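Choline dehydrogenase and related flavoproteins (Aspergillus oryzae, PDB 3Q9T) probably oxidises formate as a flavin-dependent oxidase of the glucose-methanol-choline family, carrying 8-formyl-FAD at its catalytic site. Local coordinates at residues A[119-122]-A[123-126]; A[211-214]-A[215-218]. One frame throughout, in Å; residues are numbered along the deposited sequence.

Interaction 1 of 2, residues A[119-122]-A[123-126]; sequences EWTW and DPLV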
loop_
_atom_site.group_PDB
_atom_site.type_symbol
_atom_site.label_atom_id
_atom_site.label_comp_id
_atom_site.label_asym_id
_atom_site.label_seq_id
_atom_site.Cartn_x
_atom_site.Cartn_y
_atom_site.Cartn_z
ATOM N N GLU A 119 27.157 2.663 -31.578
ATOM C CA GLU A 119 26.946 1.217 -31.580
ATOM C C GLU A 119 25.697 0.806 -30.785
ATOM O O GLU A 119 25.206 -0.323 -30.901
ATOM C CB GLU A 119 28.207 0.480 -31.085
ATOM C CG GLU A 119 28.543 0.697 -29.603
ATOM C CD GLU A 119 29.830 -0.016 -29.165
ATOM O OE1 GLU A 119 29.975 -1.241 -29.405
ATOM O OE2 GLU A 119 30.703 0.662 -28.579
ATOM N N TRP A 120 25.179 1.713 -29.968
ATOM C CA TRP A 120 23.923 1.434 -29.279
ATOM C C TRP A 120 22.765 2.221 -29.891
ATOM O O TRP A 120 22.069 2.949 -29.190
ATOM C CB TRP A 120 24.028 1.738 -27.785
ATOM C CG TRP A 120 24.901 0.767 -27.008
ATOM C CD1 TRP A 120 26.212 0.935 -26.670
ATOM C CD2 TRP A 120 24.511 -0.509 -26.476
ATOM N NE1 TRP A 120 26.665 -0.154 -25.952
ATOM C CE2 TRP A 120 25.641 -1.057 -25.827
ATOM C CE3 TRP A 120 23.321 -1.247 -26.497
ATOM C CZ2 TRP A 120 25.612 -2.301 -25.199
ATOM C CZ3 TRP A 120 23.294 -2.488 -25.874
ATOM C CH2 TRP A 120 24.432 -2.999 -25.223
ATOM N N THR A 121 22.579 2.090 -31.199
ATOM C CA THR A 121 21.428 2.687 -31.881
ATOM C C THR A 121 20.685 1.602 -32.666
ATOM O O THR A 121 21.136 0.454 -32.726
ATOM C CB THR A 121 21.836 3.831 -32.822
ATOM O OG1 THR A 121 22.803 3.356 -33.759
ATOM C CG2 THR A 121 22.438 4.976 -32.039
ATOM N N TRP A 122 19.549 1.954 -33.261
ATOM C CA TRP A 122 18.719 0.957 -33.925
ATOM C C TRP A 122 19.480 0.008 -34.877
ATOM O O TRP A 122 19.601 -1.203 -34.608
ATOM C CB TRP A 122 17.510 1.601 -34.624
ATOM C CG TRP A 122 16.671 0.557 -35.265
ATOM C CD1 TRP A 122 16.622 0.255 -36.591
ATOM C CD2 TRP A 122 15.815 -0.391 -34.603
ATOM N NE1 TRP A 122 15.780 -0.807 -36.797
ATOM C CE2 TRP A 122 15.263 -1.215 -35.597
ATOM C CE3 TRP A 122 15.442 -0.599 -33.264
ATOM C CZ2 TRP A 122 14.360 -2.249 -35.305
ATOM C CZ3 TRP A 122 14.541 -1.627 -32.974
ATOM C CH2 TRP A 122 14.016 -2.441 -33.994
ATOM N N ASP A 123 19.992 0.537 -35.982
ATOM C CA ASP A 123 20.588 -0.327 -37.014
ATOM C C ASP A 123 21.656 -1.305 -36.486
ATOM O O ASP A 123 21.545 -2.519 -36.694
ATOM C CB ASP A 123 21.122 0.503 -38.188
ATOM C CG ASP A 123 20.016 1.283 -38.894
ATOM O OD1 ASP A 123 18.919 0.715 -39.076
ATOM O OD2 ASP A 123 20.239 2.460 -39.250
ATOM N N PRO A 124 22.683 -0.789 -35.792
ATOM C CA PRO A 124 23.690 -1.694 -35.218
ATOM C C PRO A 124 23.100 -2.740 -34.274
ATOM O O PRO A 124 23.636 -3.827 -34.198
ATOM C CB PRO A 124 24.615 -0.748 -34.452
ATOM C CG PRO A 124 24.444 0.565 -35.132
ATOM C CD PRO A 124 23.007 0.625 -35.540
ATOM N N LEU A 125 22.008 -2.429 -33.587
ATOM C CA LEU A 125 21.420 -3.364 -32.625
ATOM C C LEU A 125 20.472 -4.409 -33.245
ATOM O O LEU A 125 20.272 -5.494 -32.682
ATOM C CB LEU A 125 20.705 -2.589 -31.510
ATOM C CG LEU A 125 21.634 -1.913 -30.503
ATOM C CD1 LEU A 125 20.838 -1.211 -29.421
ATOM C CD2 LEU A 125 22.539 -2.965 -29.874
ATOM N N VAL A 126 19.886 -4.091 -34.398
ATOM C CA VAL A 126 19.011 -5.044 -35.089
ATOM C C VAL A 126 19.482 -6.503 -35.066
ATOM O O VAL A 126 18.707 -7.391 -34.724
ATOM C CB VAL A 126 18.722 -4.628 -36.547
ATOM C CG1 VAL A 126 18.221 -5.834 -37.368
ATOM C CG2 VAL A 126 17.709 -3.504 -36.572
#
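Trp122 sends its CG anti to the backbone N (chi1 -179°), while Val126, one helical turn on, holds CG2 beside its own N; the two settings bring that methyl over one face of the indole. Val126 CG2 lies 3.7 Å from the centroid of the five-membered ring of Trp122, a CH-pi contact displaced toward the ring's rim. The same turn is tied along the backbone, where Val126 N reaches Trp122 O at 2.9 Å. Leu125 N bonds to Thr121 O at 3.1 Å and, weakly, to Trp122 O as well. This is the first turn of a helix. Thr121 occupies the N-cap position, yet its hydroxyl does no capping: it bonds to Lys118 O and rests against the proline ring, with Thr121 OG1 3.3 Å from Pro124 CD. Leu125 lays CD1 obliquely against Trp120, 3.8 Å from CE3. Trp120 NE1 bonds to Pro528 O, and its ring makes a cation-pi contact with Lys564, which also forms a salt bridge with Glu119. Helix 122-131 thus starts against helix 106-110, whose Phe109 meets the Trp122 ring and Leu125, and against helix 555-572, which supplies Lys564 and Met568.

Interaction 2 of 2, residues A[211-214]-A[215-218]; sequences SFLF and VKNK
The carbonyl of Phe212 and the backbone and side chain of Val215 form the close-packed side of this turn: Val215 N donates to Phe212 O over 3.3 Å, and Val215 CG2 sits 3.5 Å from the same oxygen. The N-H points almost straight at its acceptor (165°) but comes from above the carbonyl plane, 65° out of it. One residue earlier, Phe214 N bonds to Ser211 O at 2.9 Å, and that oxygen also lies at the edge of the Phe214 ring, in its plane. Residues 211-214 have helical backbone angles, and these two consecutive i to i+3 bonds accompany them. The buried side faces the FAD-binding Rossmann-type part of the fold: Ser211 OG bonds to Gly15 O, in what is probably the dinucleotide-binding glycine motif, and to Asn19 ND2 just beyond it, and Val215 packs on Asn19 and Ala22 of helix 16-25. Toward solvent the contact thins out. Leu213 and Lys216 run side by side, Leu213 CD1 to Lys216 CD 4.2 Å apart, and the bent lysine chain carries NZ to a weak, long ion pair with Glu44. Lys218, by contrast, is extended beyond CG and hydrogen-bonds back across the bend through NZ to Phe214 O at 2.8 Å, tilted 27° from the carbonyl plane.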
loop_
_atom_site.group_PDB
_atom_site.type_symbol
_atom_site.label_atom_id
_atom_site.label_comp_id
_atom_site.label_asym_id
_atom_site.label_seq_id
_atom_site.Cartn_x
_atom_site.Cartn_y
_atom_site.Cartn_z
ATOM N N SER A 211 15.722 -18.724 -21.267
ATOM C CA SER A 211 17.147 -18.498 -21.491
ATOM C C SER A 211 18.004 -19.712 -21.086
ATOM O O SER A 211 19.161 -19.834 -21.501
ATOM C CB SER A 211 17.605 -17.218 -20.771
ATOM O OG SER A 211 17.815 -17.434 -19.376
ATOM N N PHE A 212 17.431 -20.612 -20.288
ATOM C CA PHE A 212 18.117 -21.856 -19.913
ATOM C C PHE A 212 18.456 -22.721 -21.133
ATOM O O PHE A 212 19.306 -23.608 -21.062
ATOM C CB PHE A 212 17.282 -22.661 -18.920
ATOM C CG PHE A 212 15.846 -22.825 -19.333
ATOM C CD1 PHE A 212 14.843 -22.113 -18.690
ATOM C CD2 PHE A 212 15.501 -23.679 -20.369
ATOM C CE1 PHE A 212 13.516 -22.261 -19.066
ATOM C CE2 PHE A 212 14.176 -23.822 -20.766
ATOM C CZ PHE A 212 13.183 -23.117 -20.113
ATOM N N LEU A 213 17.773 -22.452 -22.238
ATOM C CA LEU A 213 18.026 -23.110 -23.512
ATOM C C LEU A 213 19.409 -22.774 -24.092
ATOM O O LEU A 213 19.891 -23.459 -25.005
ATOM C CB LEU A 213 16.947 -22.667 -24.509
ATOM C CG LEU A 213 15.807 -23.616 -24.913
ATOM C CD1 LEU A 213 15.571 -24.729 -23.901
ATOM C CD2 LEU A 213 14.526 -22.840 -25.208
ATOM N N PHE A 214 20.013 -21.688 -23.608
ATOM C CA PHE A 214 21.341 -21.271 -24.036
ATOM C C PHE A 214 22.464 -22.103 -23.401
ATOM O O PHE A 214 23.571 -22.180 -23.947
ATOM C CB PHE A 214 21.588 -19.821 -23.621
ATOM C CG PHE A 214 21.388 -18.822 -24.711
ATOM C CD1 PHE A 214 22.376 -18.610 -25.664
ATOM C CD2 PHE A 214 20.227 -18.060 -24.768
ATOM C CE1 PHE A 214 22.208 -17.661 -26.677
ATOM C CE2 PHE A 214 20.051 -17.110 -25.779
ATOM C CZ PHE A 214 21.041 -16.909 -26.731
ATOM N N VAL A 215 22.207 -22.694 -22.239
ATOM C CA VAL A 215 23.323 -23.171 -21.405
ATOM C C VAL A 215 23.331 -24.658 -21.062
ATOM O O VAL A 215 24.106 -25.100 -20.205
ATOM C CB VAL A 215 23.434 -22.365 -20.094
ATOM C CG1 VAL A 215 23.747 -20.918 -20.396
ATOM C CG2 VAL A 215 22.152 -22.498 -19.271
ATOM N N LYS A 216 22.486 -25.432 -21.730
ATOM C CA LYS A 216 22.459 -26.875 -21.501
ATOM C C LYS A 216 23.339 -27.619 -22.519
ATOM O O LYS A 216 23.718 -27.067 -23.558
ATOM C CB LYS A 216 21.016 -27.394 -21.504
ATOM C CG LYS A 216 20.180 -26.917 -22.706
ATOM C CD LYS A 216 18.674 -27.128 -22.489
ATOM C CE LYS A 216 18.213 -28.551 -22.819
ATOM N NZ LYS A 216 17.884 -28.697 -24.268
ATOM N N ASN A 217 23.686 -28.862 -22.197
ATOM C CA ASN A 217 24.533 -29.683 -23.064
ATOM C C ASN A 217 25.814 -28.970 -23.488
ATOM O O ASN A 217 26.259 -29.094 -24.632
ATOM C CB ASN A 217 23.770 -30.149 -24.313
ATOM C CG ASN A 217 22.364 -30.631 -23.994
ATOM O OD1 ASN A 217 21.399 -30.216 -24.639
ATOM N ND2 ASN A 217 22.239 -31.497 -22.988
ATOM N N LYS A 218 26.397 -28.213 -22.563
ATOM C CA LYS A 218 27.699 -27.600 -22.797
ATOM C C LYS A 218 28.589 -27.849 -21.587
ATOM O O LYS A 218 28.462 -27.197 -20.559
ATOM C CB LYS A 218 27.541 -26.120 -23.126
ATOM C CG LYS A 218 26.680 -25.911 -24.356
ATOM C CD LYS A 218 26.323 -24.466 -24.578
ATOM C CE LYS A 218 25.309 -24.351 -25.707
ATOM N NZ LYS A 218 25.120 -22.937 -26.133
#

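Followed from the N terminus, the chain completes interaction 1 before it opens interaction 2, so the two are in series, neither nested nor crossed. Interaction 1 closes the loop after helix 113-116 by turning it into helix 122-131; interaction 2 closes a bend in the loop leading from strand 207-208 to strand 221-224, an outermost strand of the parallel sheet. Their nearest atoms are about 13 Å apart, and they do not touch. Helix 555-572 is a shared neighbour, met by the two at different residues, with Tyr559 and Glu563 serving interaction 2. One local turn therefore joins that helix to helix 106-110, the other to helix 16-25 beside the cofactor.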